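Local coordinates for protein OBCA, Oxalate Biosynthetic Component A (Burkholderia glumae, PDB 4NNC) that is a biosynthetic protein that joins an N-terminal domain to a TIM-barrel domain with a metal ion and ligands in its pocket, at residues A[223-228]-A[274-279]; A[314-319]-A[348-353]; A[472-477]-A[496-501]. All coordinates share one frame; numbering follows the deposited sequence.

Contact 1. Residues A[223-228]-A[274-279]. With CO (cobalt (II) ion), chain B; 2KQ ((3S)-3-[2-[3-[[(2R)-4-[[[(2R,3S,4R,5R)-5-(6-aminopurin-9-yl)-4-oxidanyl-3-phosphonooxy-oxolan-2-yl]methoxy-oxidanyl-phosphoryl]oxy-oxidanyl-phosphoryl]oxy-3,3-dimethyl-2-oxidanyl-butanoyl]amino]propanoylamino]ethylsulfanyl]-3-oxidanyl-butanoic acid), chain D; OXL (oxalate ion), chain C.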
# COMPACT_ATOMS: atom_id res chain seq x y z
N VAL A 223 -12.74 -7.08 2.36
CA VAL A 223 -11.29 -7.13 2.45
C VAL A 223 -10.72 -7.58 1.10
O VAL A 223 -11.00 -8.68 0.63
CB VAL A 223 -10.80 -8.10 3.56
CG1 VAL A 223 -9.28 -7.98 3.73
CG2 VAL A 223 -11.48 -7.79 4.88
N HIS A 224 -9.94 -6.70 0.48
CA HIS A 224 -9.36 -6.98 -0.82
C HIS A 224 -7.96 -7.55 -0.59
O HIS A 224 -7.15 -6.92 0.11
CB HIS A 224 -9.30 -5.68 -1.63
CG HIS A 224 -8.49 -5.79 -2.88
ND1 HIS A 224 -8.89 -6.55 -3.97
CD2 HIS A 224 -7.31 -5.21 -3.23
CE1 HIS A 224 -7.98 -6.44 -4.93
NE2 HIS A 224 -7.02 -5.63 -4.51
N LEU A 225 -7.69 -8.72 -1.16
CA LEU A 225 -6.45 -9.46 -0.87
C LEU A 225 -5.50 -9.65 -2.06
O LEU A 225 -5.95 -9.84 -3.21
CB LEU A 225 -6.78 -10.84 -0.31
CG LEU A 225 -7.53 -10.87 1.02
CD1 LEU A 225 -7.80 -12.31 1.46
CD2 LEU A 225 -6.75 -10.09 2.08
N HIS A 226 -4.20 -9.62 -1.76
CA HIS A 226 -3.15 -10.09 -2.65
C HIS A 226 -2.34 -11.13 -1.90
O HIS A 226 -2.32 -11.13 -0.66
CB HIS A 226 -2.18 -8.97 -3.00
CG HIS A 226 -2.72 -7.95 -3.94
ND1 HIS A 226 -2.09 -7.62 -5.12
CD2 HIS A 226 -3.82 -7.16 -3.87
CE1 HIS A 226 -2.78 -6.68 -5.75
NE2 HIS A 226 -3.83 -6.38 -5.01
N THR A 227 -1.63 -11.99 -2.63
CA THR A 227 -0.59 -12.81 -2.03
C THR A 227 0.79 -12.45 -2.61
O THR A 227 0.88 -11.81 -3.66
CB THR A 227 -0.85 -14.32 -2.22
OG1 THR A 227 -1.23 -14.59 -3.59
CG2 THR A 227 -1.96 -14.76 -1.29
N ARG A 228 1.86 -12.86 -1.91
CA ARG A 228 3.23 -12.60 -2.34
C ARG A 228 4.03 -13.91 -2.44
O ARG A 228 3.86 -14.83 -1.63
CB ARG A 228 3.93 -11.65 -1.36
CG ARG A 228 3.23 -10.32 -1.17
CD ARG A 228 3.25 -9.49 -2.46
NE ARG A 228 2.71 -8.16 -2.22
CZ ARG A 228 3.43 -7.12 -1.79
NH1 ARG A 228 4.74 -7.26 -1.57
NH2 ARG A 228 2.83 -5.95 -1.59
N LEU A 274 -14.64 -11.53 1.02
CA LEU A 274 -13.30 -11.58 0.46
C LEU A 274 -13.36 -11.09 -1.00
O LEU A 274 -14.29 -11.42 -1.75
CB LEU A 274 -12.71 -12.99 0.59
CG LEU A 274 -12.50 -13.46 2.05
CD1 LEU A 274 -11.71 -14.76 2.17
CD2 LEU A 274 -11.82 -12.38 2.86
N ASN A 275 -12.37 -10.28 -1.36
CA ASN A 275 -12.28 -9.69 -2.69
C ASN A 275 -10.87 -10.02 -3.16
O ASN A 275 -9.89 -9.41 -2.72
CB ASN A 275 -12.53 -8.17 -2.59
CG ASN A 275 -12.19 -7.41 -3.88
OD1 ASN A 275 -11.44 -7.88 -4.74
ND2 ASN A 275 -12.73 -6.19 -4.00
N LEU A 276 -10.74 -11.00 -4.05
CA LEU A 276 -9.42 -11.51 -4.39
C LEU A 276 -8.86 -10.80 -5.61
O LEU A 276 -9.54 -10.69 -6.64
CB LEU A 276 -9.46 -13.02 -4.63
CG LEU A 276 -9.15 -13.90 -3.42
CD1 LEU A 276 -9.80 -13.39 -2.13
CD2 LEU A 276 -9.51 -15.36 -3.68
N SER A 277 -7.63 -10.30 -5.49
CA SER A 277 -6.94 -9.72 -6.63
C SER A 277 -6.62 -10.79 -7.68
O SER A 277 -6.10 -11.87 -7.36
CB SER A 277 -5.66 -9.00 -6.21
OG SER A 277 -5.01 -8.43 -7.33
N THR A 278 -6.95 -10.48 -8.93
CA THR A 278 -6.62 -11.30 -10.09
C THR A 278 -5.51 -10.65 -10.92
O THR A 278 -5.18 -11.11 -12.02
CB THR A 278 -7.81 -11.43 -11.01
OG1 THR A 278 -8.20 -10.11 -11.42
CG2 THR A 278 -8.98 -12.08 -10.28
N SER A 279 -4.94 -9.57 -10.40
CA SER A 279 -3.90 -8.83 -11.11
C SER A 279 -2.61 -9.63 -11.21
O SER A 279 -2.28 -10.41 -10.32
CB SER A 279 -3.62 -7.52 -10.38
OG SER A 279 -2.24 -7.25 -10.39
CO CO B . -5.17 -4.93 -5.46
C01 2KQ D . 3.87 2.11 -2.73
C02 2KQ D . 2.91 2.93 -1.85
C03 2KQ D . 1.80 1.95 -1.20
C04 2KQ D . 3.73 3.63 -0.76
O05 2KQ D . 2.85 4.39 0.03
P06 2KQ D . 3.38 5.67 0.82
O07 2KQ D . 2.45 5.93 1.99
O08 2KQ D . 4.78 5.43 1.36
O09 2KQ D . 3.34 6.91 -0.17
P10 2KQ D . 4.50 7.42 -1.16
O11 2KQ D . 3.93 8.40 -2.15
O12 2KQ D . 5.06 6.25 -1.93
O13 2KQ D . 5.67 8.12 -0.32
C14 2KQ D . 6.87 8.56 -0.99
C15 2KQ D . 7.63 9.47 -0.13
O16 2KQ D . 6.76 10.52 0.45
C17 2KQ D . 6.76 10.36 1.88
N18 2KQ D . 5.42 10.53 2.33
C19 2KQ D . 4.42 9.63 2.29
N20 2KQ D . 3.30 10.19 2.81
C21 2KQ D . 3.59 11.46 3.19
C22 2KQ D . 2.86 12.51 3.78
N23 2KQ D . 1.45 12.34 4.11
N24 2KQ D . 3.48 13.68 4.02
C25 2KQ D . 4.78 13.85 3.70
N26 2KQ D . 5.52 12.87 3.15
C27 2KQ D . 4.93 11.67 2.88
C28 2KQ D . 7.32 9.02 2.16
O29 2KQ D . 8.06 9.01 3.38
C30 2KQ D . 8.25 8.77 1.04
O31 2KQ D . 9.54 9.35 1.34
P32 2KQ D . 10.73 9.34 0.22
O33 2KQ D . 10.36 10.23 -0.98
O34 2KQ D . 12.03 9.83 0.83
O35 2KQ D . 10.92 7.93 -0.26
C36 2KQ D . 2.28 4.07 -2.71
O37 2KQ D . 3.29 4.86 -3.19
C38 2KQ D . 1.44 3.61 -3.91
O39 2KQ D . 1.94 3.12 -4.92
N40 2KQ D . 0.00 3.80 -3.86
C41 2KQ D . -0.75 3.40 -5.01
C42 2KQ D . -1.27 1.97 -4.84
C43 2KQ D . -2.11 1.47 -6.03
O44 2KQ D . -1.70 1.54 -7.19
N45 2KQ D . -3.41 0.93 -5.75
C46 2KQ D . -4.18 0.47 -6.87
C47 2KQ D . -4.64 -0.95 -6.65
S48 2KQ D . -5.88 -1.44 -7.84
C49 2KQ D . -6.55 -3.02 -7.36
C50 2KQ D . -7.88 -2.75 -6.90
O51 2KQ D . -5.83 -3.58 -6.27
C52 2KQ D . -6.69 -3.97 -8.59
C53 2KQ D . -6.35 -5.42 -8.43
O54 2KQ D . -5.92 -5.88 -7.33
O55 2KQ D . -6.52 -6.18 -9.42
C1 OXL C . -2.50 -4.00 -9.38
C2 OXL C . -2.85 -3.16 -8.22
O1 OXL C . -3.01 -3.79 -10.51
O2 OXL C . -2.54 -1.93 -8.23
O3 OXL C . -1.70 -4.95 -9.17
O4 OXL C . -3.43 -3.71 -7.23
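His224 and His226, separated by one residue, Leu225, and both bound to the cobalt ion through NE2, are flanked by Ser277 of the neighbouring segment. His226 NE2 lies 2.0 Å from cobalt and His224 NE2 2.2 Å. Ser277 puts its CB over a face of the His226 ring, 3.5 Å from the centroid, a CH-pi contact; a small side chain suits the place because CB can lie on the ring while OG reaches the ligand. With its hydroxyl anti to the backbone N (chi1 -179°), Ser277 OG donates to 2KQ O54 at 2.7 Å. That O54 is itself a cobalt ligand. Ser277 OG also accepts from Ser279 N, an ST turn, and Ser279 OG donates to O3 of the oxalate. Glu475 completes the protein ligands.

The site forms where the regular strands 223-225 and 274-276, parallel neighbours in the eight-stranded TIM barrel, give way to loop at the C-terminal end of the barrel, where active sites of this fold lie. Leu225 N bonds to Asn275 O, and Ser277 N to Leu225 O at 2.9 Å, fixing the register.

In the second shell, His224 ND1 donates to Asn275 OD1 (3.0 Å, 160°). The acceptor lies in the imidazole plane, but the donor stands above the amide plane, so ring and amide are turned steeply against each other. A weak second bond runs from ND1 to Asn275 O. Asn275 ND2 is held by Glu346, while Asn251 holds His226 ND1. On the opposite sheet face, Leu225 CD1 meets Leu276 CD1 at 4.2 Å and Leu274 CD2 at 4.3 Å, branched apolar groups suited to packing beneath helices 205-217 and 255-268.

Contact 2. Residues A[314-319]-A[348-353]. With 2KQ ((3S)-3-[2-[3-[[(2R)-4-[[[(2R,3S,4R,5R)-5-(6-aminopurin-9-yl)-4-oxidanyl-3-phosphonooxy-oxolan-2-yl]methoxy-oxidanyl-phosphoryl]oxy-oxidanyl-phosphoryl]oxy-3,3-dimethyl-2-oxidanyl-butanoyl]amino]propanoylamino]ethylsulfanyl]-3-oxidanyl-butanoic acid), chain D; OXL (oxalate ion), chain C.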
# COMPACT_ATOMS: atom_id res chain seq x y z
N ALA A 314 -9.62 -3.88 -19.62
CA ALA A 314 -8.67 -3.31 -20.58
C ALA A 314 -7.26 -3.42 -20.02
O ALA A 314 -7.08 -3.65 -18.82
CB ALA A 314 -8.99 -1.84 -20.88
N ALA A 315 -6.27 -3.25 -20.89
CA ALA A 315 -4.87 -3.20 -20.47
C ALA A 315 -4.70 -2.13 -19.39
O ALA A 315 -5.30 -1.05 -19.47
CB ALA A 315 -3.94 -2.90 -21.65
N VAL A 316 -3.91 -2.46 -18.37
CA VAL A 316 -3.60 -1.50 -17.33
C VAL A 316 -2.13 -1.14 -17.48
O VAL A 316 -1.26 -1.99 -17.29
CB VAL A 316 -3.90 -2.07 -15.95
CG1 VAL A 316 -3.53 -1.07 -14.86
CG2 VAL A 316 -5.38 -2.44 -15.85
N VAL A 317 -1.85 0.10 -17.86
CA VAL A 317 -0.51 0.52 -18.22
C VAL A 317 -0.08 1.65 -17.29
O VAL A 317 -0.32 2.83 -17.58
CB VAL A 317 -0.48 1.00 -19.69
CG1 VAL A 317 0.95 1.23 -20.16
CG2 VAL A 317 -1.17 -0.01 -20.58
N PHE A 318 0.53 1.29 -16.15
CA PHE A 318 0.94 2.31 -15.18
C PHE A 318 1.96 3.25 -15.82
O PHE A 318 2.87 2.79 -16.52
CB PHE A 318 1.52 1.68 -13.90
CG PHE A 318 0.53 0.84 -13.12
CD1 PHE A 318 0.51 -0.54 -13.24
CD2 PHE A 318 -0.38 1.44 -12.26
CE1 PHE A 318 -0.41 -1.31 -12.53
CE2 PHE A 318 -1.30 0.69 -11.55
CZ PHE A 318 -1.31 -0.70 -11.68
N GLN A 319 1.80 4.56 -15.61
CA GLN A 319 2.83 5.49 -16.05
C GLN A 319 4.13 5.16 -15.32
O GLN A 319 5.22 5.27 -15.89
CB GLN A 319 2.42 6.94 -15.84
CG GLN A 319 1.27 7.39 -16.76
CD GLN A 319 1.35 8.87 -17.12
OE1 GLN A 319 2.43 9.46 -17.11
NE2 GLN A 319 0.21 9.46 -17.44
N GLU A 348 -12.27 -2.69 -11.64
CA GLU A 348 -11.23 -1.75 -11.23
C GLU A 348 -11.07 -0.66 -12.29
O GLU A 348 -10.55 -0.89 -13.39
CB GLU A 348 -9.89 -2.45 -10.96
CG GLU A 348 -10.00 -3.72 -10.09
CD GLU A 348 -10.60 -3.45 -8.70
OE1 GLU A 348 -10.50 -2.30 -8.19
OE2 GLU A 348 -11.18 -4.38 -8.11
N VAL A 349 -11.55 0.53 -11.98
CA VAL A 349 -11.54 1.59 -12.96
C VAL A 349 -10.19 2.28 -12.88
O VAL A 349 -10.01 3.24 -12.12
CB VAL A 349 -12.70 2.59 -12.73
CG1 VAL A 349 -12.82 3.53 -13.91
CG2 VAL A 349 -14.00 1.83 -12.51
N PHE A 350 -9.24 1.77 -13.65
CA PHE A 350 -7.89 2.33 -13.65
C PHE A 350 -7.85 3.50 -14.61
O PHE A 350 -7.05 4.43 -14.43
CB PHE A 350 -6.86 1.31 -14.13
CG PHE A 350 -6.44 0.30 -13.09
CD1 PHE A 350 -7.03 -0.97 -13.07
CD2 PHE A 350 -5.42 0.57 -12.19
CE1 PHE A 350 -6.63 -1.92 -12.15
CE2 PHE A 350 -5.02 -0.38 -11.25
CZ PHE A 350 -5.62 -1.64 -11.23
N ASN A 351 -8.69 3.47 -15.64
CA ASN A 351 -8.51 4.40 -16.76
C ASN A 351 -9.77 4.62 -17.58
O ASN A 351 -10.79 3.96 -17.36
CB ASN A 351 -7.32 3.95 -17.65
CG ASN A 351 -7.43 2.48 -18.10
OD1 ASN A 351 -8.50 2.02 -18.56
ND2 ASN A 351 -6.33 1.73 -17.98
N HIS A 352 -9.69 5.53 -18.55
CA HIS A 352 -10.87 5.87 -19.34
C HIS A 352 -11.25 4.76 -20.28
O HIS A 352 -12.43 4.57 -20.58
CB HIS A 352 -10.68 7.19 -20.09
CG HIS A 352 -10.89 8.39 -19.23
ND1 HIS A 352 -12.15 8.84 -18.90
CD2 HIS A 352 -10.02 9.19 -18.58
CE1 HIS A 352 -12.04 9.90 -18.11
NE2 HIS A 352 -10.76 10.13 -17.89
N ALA A 353 -10.25 4.02 -20.75
CA ALA A 353 -10.50 2.84 -21.58
C ALA A 353 -11.48 1.91 -20.86
O ALA A 353 -12.42 1.39 -21.47
CB ALA A 353 -9.21 2.12 -21.89
C01 2KQ D . 3.87 2.11 -2.73
C02 2KQ D . 2.91 2.93 -1.85
C03 2KQ D . 1.80 1.95 -1.20
C04 2KQ D . 3.73 3.63 -0.76
O05 2KQ D . 2.85 4.39 0.03
P06 2KQ D . 3.38 5.67 0.82
O07 2KQ D . 2.45 5.93 1.99
O08 2KQ D . 4.78 5.43 1.36
O09 2KQ D . 3.34 6.91 -0.17
P10 2KQ D . 4.50 7.42 -1.16
O11 2KQ D . 3.93 8.40 -2.15
O12 2KQ D . 5.06 6.25 -1.93
O13 2KQ D . 5.67 8.12 -0.32
C14 2KQ D . 6.87 8.56 -0.99
C15 2KQ D . 7.63 9.47 -0.13
O16 2KQ D . 6.76 10.52 0.45
C17 2KQ D . 6.76 10.36 1.88
N18 2KQ D . 5.42 10.53 2.33
C19 2KQ D . 4.42 9.63 2.29
N20 2KQ D . 3.30 10.19 2.81
C21 2KQ D . 3.59 11.46 3.19
C22 2KQ D . 2.86 12.51 3.78
N23 2KQ D . 1.45 12.34 4.11
N24 2KQ D . 3.48 13.68 4.02
C25 2KQ D . 4.78 13.85 3.70
N26 2KQ D . 5.52 12.87 3.15
C27 2KQ D . 4.93 11.67 2.88
C28 2KQ D . 7.32 9.02 2.16
O29 2KQ D . 8.06 9.01 3.38
C30 2KQ D . 8.25 8.77 1.04
O31 2KQ D . 9.54 9.35 1.34
P32 2KQ D . 10.73 9.34 0.22
O33 2KQ D . 10.36 10.23 -0.98
O34 2KQ D . 12.03 9.83 0.83
O35 2KQ D . 10.92 7.93 -0.26
C36 2KQ D . 2.28 4.07 -2.71
O37 2KQ D . 3.29 4.86 -3.19
C38 2KQ D . 1.44 3.61 -3.91
O39 2KQ D . 1.94 3.12 -4.92
N40 2KQ D . 0.00 3.80 -3.86
C41 2KQ D . -0.75 3.40 -5.01
C42 2KQ D . -1.27 1.97 -4.84
C43 2KQ D . -2.11 1.47 -6.03
O44 2KQ D . -1.70 1.54 -7.19
N45 2KQ D . -3.41 0.93 -5.75
C46 2KQ D . -4.18 0.47 -6.87
C47 2KQ D . -4.64 -0.95 -6.65
S48 2KQ D . -5.88 -1.44 -7.84
C49 2KQ D . -6.55 -3.02 -7.36
C50 2KQ D . -7.88 -2.75 -6.90
O51 2KQ D . -5.83 -3.58 -6.27
C52 2KQ D . -6.69 -3.97 -8.59
C53 2KQ D . -6.35 -5.42 -8.43
O54 2KQ D . -5.92 -5.88 -7.33
O55 2KQ D . -6.52 -6.18 -9.42
C1 OXL C . -2.50 -4.00 -9.38
C2 OXL C . -2.85 -3.16 -8.22
O1 OXL C . -3.01 -3.79 -10.51
O2 OXL C . -2.54 -1.93 -8.23
O3 OXL C . -1.70 -4.95 -9.17
O4 OXL C . -3.43 -3.71 -7.23
O HOH W 1 -3.76 2.34 -17.92
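At chi1 178° Val316 turns CG1 away from its own N, and Phe350 holds CG anti to its carbonyl carbon (chi1 -79°), which sets CG1 of the valine over the aromatic ring and CG2 beside CD1. CG1 of Val316 stands above the middle of one face, 3.7 Å from the centroid of the Phe350 ring and 14° off the ring normal, a well-formed CH-pi contact. Val316 CG2 meets Phe350 CD1 at 3.6 Å, so both branches of the beta-branched side chain are used.

The Phe318 ring comes up at the far end, its CZ 3.7 Å from Phe350 CE2. The two ring planes are almost perpendicular, yet their approach is oblique. The oxalate O1 lies in the plane of the Phe318 ring, at its edge, whereas S48 of 2KQ is 3.4 Å from Phe350 CZ; Arg281 adds a cation-pi partner to Phe318.

Asn351 works on the backbone instead. It occupies the N-cap position of helix 352-359, and its OD1 accepts from Ile354 N. That leaves ND2 to give a weak bond to Ala315 O (3.3 Å) and to donate to a water at 2.6 Å, which also accepts from Val317 N. One amide thus caps a helix and also makes a weak direct and a water-mediated link to the loop. Farther out, Ala314 CB and Ala353 CB touch at 4.1 Å, small methyls that let loop and helix come close.

Strands 308-311 and 344-349 are neighbours in the TIM barrel, and the segments that follow them here form part of the ligand pocket at the barrel's C-terminal mouth, with Phe318 and Phe350 lining part of it.

Contact 3. Residues A[472-477]-A[496-501]; sequences VGLEDG and WEQVSL. With CO (cobalt (II) ion), chain B; 2KQ ((3S)-3-[2-[3-[[(2R)-4-[[[(2R,3S,4R,5R)-5-(6-aminopurin-9-yl)-4-oxidanyl-3-phosphonooxy-oxolan-2-yl]methoxy-oxidanyl-phosphoryl]oxy-oxidanyl-phosphoryl]oxy-3,3-dimethyl-2-oxidanyl-butanoyl]amino]propanoylamino]ethylsulfanyl]-3-oxidanyl-butanoic acid), chain D.
This is a loop-on-helix contact in which Gln498, from helix 495-507, reaches into the turn that follows barrel strand 469-472 and holds Gly477. CG of Gln498 is anti to the carbonyl carbon (chi1 -62°) and the chain is extended beyond, long enough to carry the amide across to the turn. Gln498 NE2 donates to Gly477 O at 3.0 Å and 166°. The acceptor lies in the glutamine amide plane, while the donor stands well above the plane of the glycine carbonyl. Thr479 O takes a further bond from NE2, so the two N-H groups of one amide serve two backbone carbonyls.

Gln498 OE1 lies 3.1 Å from Gly473 CA. Glycine suits this place because at its backbone angles a CB would press on the preceding carbonyl O. The carbonyl O of Gly473 accepts twice, from Asp476 N and from Gly477 N, which winds residues 473-477 into a compact turn. The side chains of Leu474 and Gln498 cross at about a right angle, with Leu474 CD2 4.0 Å from Gln498 NE2, and Thr495 OG1 bonds to Leu474 N.

Nearer the barrel, Val472 fits its CG2 against Val499 CG2 at 3.9 Å; the compact branched pair suits the tight seam between strand and helix, and Val499 also touches strand 5-10.

Beyond the turn, Glu475 stretches out to bind cobalt through OE1 at 2.2 Å. Asp476 OD2 accepts from N45 of 2KQ almost straight (2.9 Å, 175°), and Asp476 O accepts from N40. A salt bridge from Arg471 to Asp476 OD1 steadies the carboxylate. The loop after a barrel strand here supplies a metal ligand at the C-terminal end, where TIM barrels have their active sites.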
# COMPACT_ATOMS: atom_id res chain seq x y z
N VAL A 472 -9.21 1.83 2.03
CA VAL A 472 -7.95 2.24 2.63
C VAL A 472 -7.14 0.98 2.82
O VAL A 472 -7.66 -0.13 2.58
CB VAL A 472 -8.16 2.95 3.99
CG1 VAL A 472 -8.81 4.31 3.79
CG2 VAL A 472 -9.04 2.08 4.90
N GLY A 473 -5.88 1.12 3.23
CA GLY A 473 -5.00 -0.01 3.44
C GLY A 473 -3.57 0.20 2.97
O GLY A 473 -3.29 1.07 2.13
N LEU A 474 -2.66 -0.62 3.51
CA LEU A 474 -1.24 -0.55 3.20
C LEU A 474 -0.97 -0.78 1.73
O LEU A 474 0.10 -0.41 1.24
CB LEU A 474 -0.43 -1.55 4.03
CG LEU A 474 -0.36 -1.29 5.54
CD1 LEU A 474 0.79 -2.10 6.16
CD2 LEU A 474 -0.16 0.20 5.79
N GLU A 475 -1.92 -1.41 1.05
CA GLU A 475 -1.80 -1.59 -0.39
C GLU A 475 -1.69 -0.23 -1.09
O GLU A 475 -0.93 -0.08 -2.05
CB GLU A 475 -2.98 -2.39 -0.97
CG GLU A 475 -3.12 -2.24 -2.50
CD GLU A 475 -4.00 -3.34 -3.13
OE1 GLU A 475 -4.12 -3.35 -4.38
OE2 GLU A 475 -4.58 -4.15 -2.38
N ASP A 476 -2.45 0.76 -0.61
CA ASP A 476 -2.54 2.07 -1.27
C ASP A 476 -1.71 3.16 -0.60
O ASP A 476 -1.18 4.07 -1.27
CB ASP A 476 -4.00 2.53 -1.33
CG ASP A 476 -4.88 1.56 -2.10
OD1 ASP A 476 -6.08 1.44 -1.77
OD2 ASP A 476 -4.35 0.92 -3.04
N GLY A 477 -1.61 3.09 0.73
CA GLY A 477 -0.87 4.06 1.52
C GLY A 477 -0.38 3.46 2.83
O GLY A 477 -1.05 2.59 3.41
N TRP A 496 -5.82 -1.94 9.72
CA TRP A 496 -6.92 -1.79 10.69
C TRP A 496 -6.99 -0.34 11.20
O TRP A 496 -8.08 0.24 11.34
CB TRP A 496 -6.82 -2.81 11.85
CG TRP A 496 -5.59 -2.63 12.69
CD1 TRP A 496 -4.38 -3.28 12.55
CD2 TRP A 496 -5.42 -1.71 13.78
NE1 TRP A 496 -3.49 -2.82 13.49
CE2 TRP A 496 -4.09 -1.86 14.25
CE3 TRP A 496 -6.26 -0.77 14.39
CZ2 TRP A 496 -3.59 -1.10 15.32
CZ3 TRP A 496 -5.76 -0.02 15.45
CH2 TRP A 496 -4.44 -0.19 15.90
N GLU A 497 -5.83 0.27 11.42
CA GLU A 497 -5.76 1.62 11.95
C GLU A 497 -6.36 2.63 10.97
O GLU A 497 -7.15 3.51 11.36
CB GLU A 497 -4.31 1.99 12.30
CG GLU A 497 -4.21 3.28 13.09
CD GLU A 497 -2.85 3.52 13.70
OE1 GLU A 497 -2.82 4.02 14.85
OE2 GLU A 497 -1.83 3.25 13.03
N GLN A 498 -6.01 2.49 9.69
CA GLN A 498 -6.58 3.35 8.65
C GLN A 498 -8.08 3.14 8.52
O GLN A 498 -8.84 4.11 8.36
CB GLN A 498 -5.88 3.10 7.32
CG GLN A 498 -4.41 3.44 7.38
CD GLN A 498 -3.62 2.76 6.27
OE1 GLN A 498 -3.98 1.66 5.83
NE2 GLN A 498 -2.55 3.41 5.82
N VAL A 499 -8.53 1.89 8.60
CA VAL A 499 -9.96 1.62 8.62
C VAL A 499 -10.63 2.36 9.78
O VAL A 499 -11.67 3.02 9.62
CB VAL A 499 -10.28 0.13 8.77
CG1 VAL A 499 -11.78 -0.06 8.96
CG2 VAL A 499 -9.78 -0.66 7.58
N SER A 500 -10.02 2.26 10.96
CA SER A 500 -10.55 2.88 12.17
C SER A 500 -10.60 4.40 12.06
O SER A 500 -11.56 5.03 12.50
CB SER A 500 -9.68 2.48 13.37
OG SER A 500 -10.11 3.16 14.53
N LEU A 501 -9.58 5.00 11.46
CA LEU A 501 -9.56 6.45 11.33
C LEU A 501 -10.59 6.93 10.31
O LEU A 501 -11.27 7.95 10.54
CB LEU A 501 -8.16 6.94 10.98
CG LEU A 501 -7.20 6.75 12.17
CD1 LEU A 501 -5.76 7.08 11.81
CD2 LEU A 501 -7.67 7.61 13.34
CO CO B . -5.17 -4.93 -5.46
C01 2KQ D . 3.87 2.11 -2.73
C02 2KQ D . 2.91 2.93 -1.85
C03 2KQ D . 1.80 1.95 -1.20
C04 2KQ D . 3.73 3.63 -0.76
O05 2KQ D . 2.85 4.39 0.03
P06 2KQ D . 3.38 5.67 0.82
O07 2KQ D . 2.45 5.93 1.99
O08 2KQ D . 4.78 5.43 1.36
O09 2KQ D . 3.34 6.91 -0.17
P10 2KQ D . 4.50 7.42 -1.16
O11 2KQ D . 3.93 8.40 -2.15
O12 2KQ D . 5.06 6.25 -1.93
O13 2KQ D . 5.67 8.12 -0.32
C14 2KQ D . 6.87 8.56 -0.99
C15 2KQ D . 7.63 9.47 -0.13
O16 2KQ D . 6.76 10.52 0.45
C17 2KQ D . 6.76 10.36 1.88
N18 2KQ D . 5.42 10.53 2.33
C19 2KQ D . 4.42 9.63 2.29
N20 2KQ D . 3.30 10.19 2.81
C21 2KQ D . 3.59 11.46 3.19
C22 2KQ D . 2.86 12.51 3.78
N23 2KQ D . 1.45 12.34 4.11
N24 2KQ D . 3.48 13.68 4.02
C25 2KQ D . 4.78 13.85 3.70
N26 2KQ D . 5.52 12.87 3.15
C27 2KQ D . 4.93 11.67 2.88
C28 2KQ D . 7.32 9.02 2.16
O29 2KQ D . 8.06 9.01 3.38
C30 2KQ D . 8.25 8.77 1.04
O31 2KQ D . 9.54 9.35 1.34
P32 2KQ D . 10.73 9.34 0.22
O33 2KQ D . 10.36 10.23 -0.98
O34 2KQ D . 12.03 9.83 0.83
O35 2KQ D . 10.92 7.93 -0.26
C36 2KQ D . 2.28 4.07 -2.71
O37 2KQ D . 3.29 4.86 -3.19
C38 2KQ D . 1.44 3.61 -3.91
O39 2KQ D . 1.94 3.12 -4.92
N40 2KQ D . 0.00 3.80 -3.86
C41 2KQ D . -0.75 3.40 -5.01
C42 2KQ D . -1.27 1.97 -4.84
C43 2KQ D . -2.11 1.47 -6.03
O44 2KQ D . -1.70 1.54 -7.19
N45 2KQ D . -3.41 0.93 -5.75
C46 2KQ D . -4.18 0.47 -6.87
C47 2KQ D . -4.64 -0.95 -6.65
S48 2KQ D . -5.88 -1.44 -7.84
C49 2KQ D . -6.55 -3.02 -7.36
C50 2KQ D . -7.88 -2.75 -6.90
O51 2KQ D . -5.83 -3.58 -6.27
C52 2KQ D . -6.69 -3.97 -8.59
C53 2KQ D . -6.35 -5.42 -8.43
O54 2KQ D . -5.92 -5.88 -7.33
O55 2KQ D . -6.52 -6.18 -9.42

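Strand 5-10, near the N terminus, lies in the barrel between strands 222-229 and 469-472, and so joins the walls of contacts 1 and 3. Contact 1 then closes a loop of 45 residues, contact 2 one of 28 and contact 3 one of 18. They follow in series, with none nesting or crossing. Contact 2 joins the loop and short strand after 308-311 to the end of strand 344-349 and helix 352-359. Contacts 1 and 3 meet at the cobalt, where 223-228 supplies two ligands and 472-477 a third. Contacts 1 and 2 do not touch, their nearest atoms being about 5 Å apart, but both reach the oxalate. All three border 2KQ.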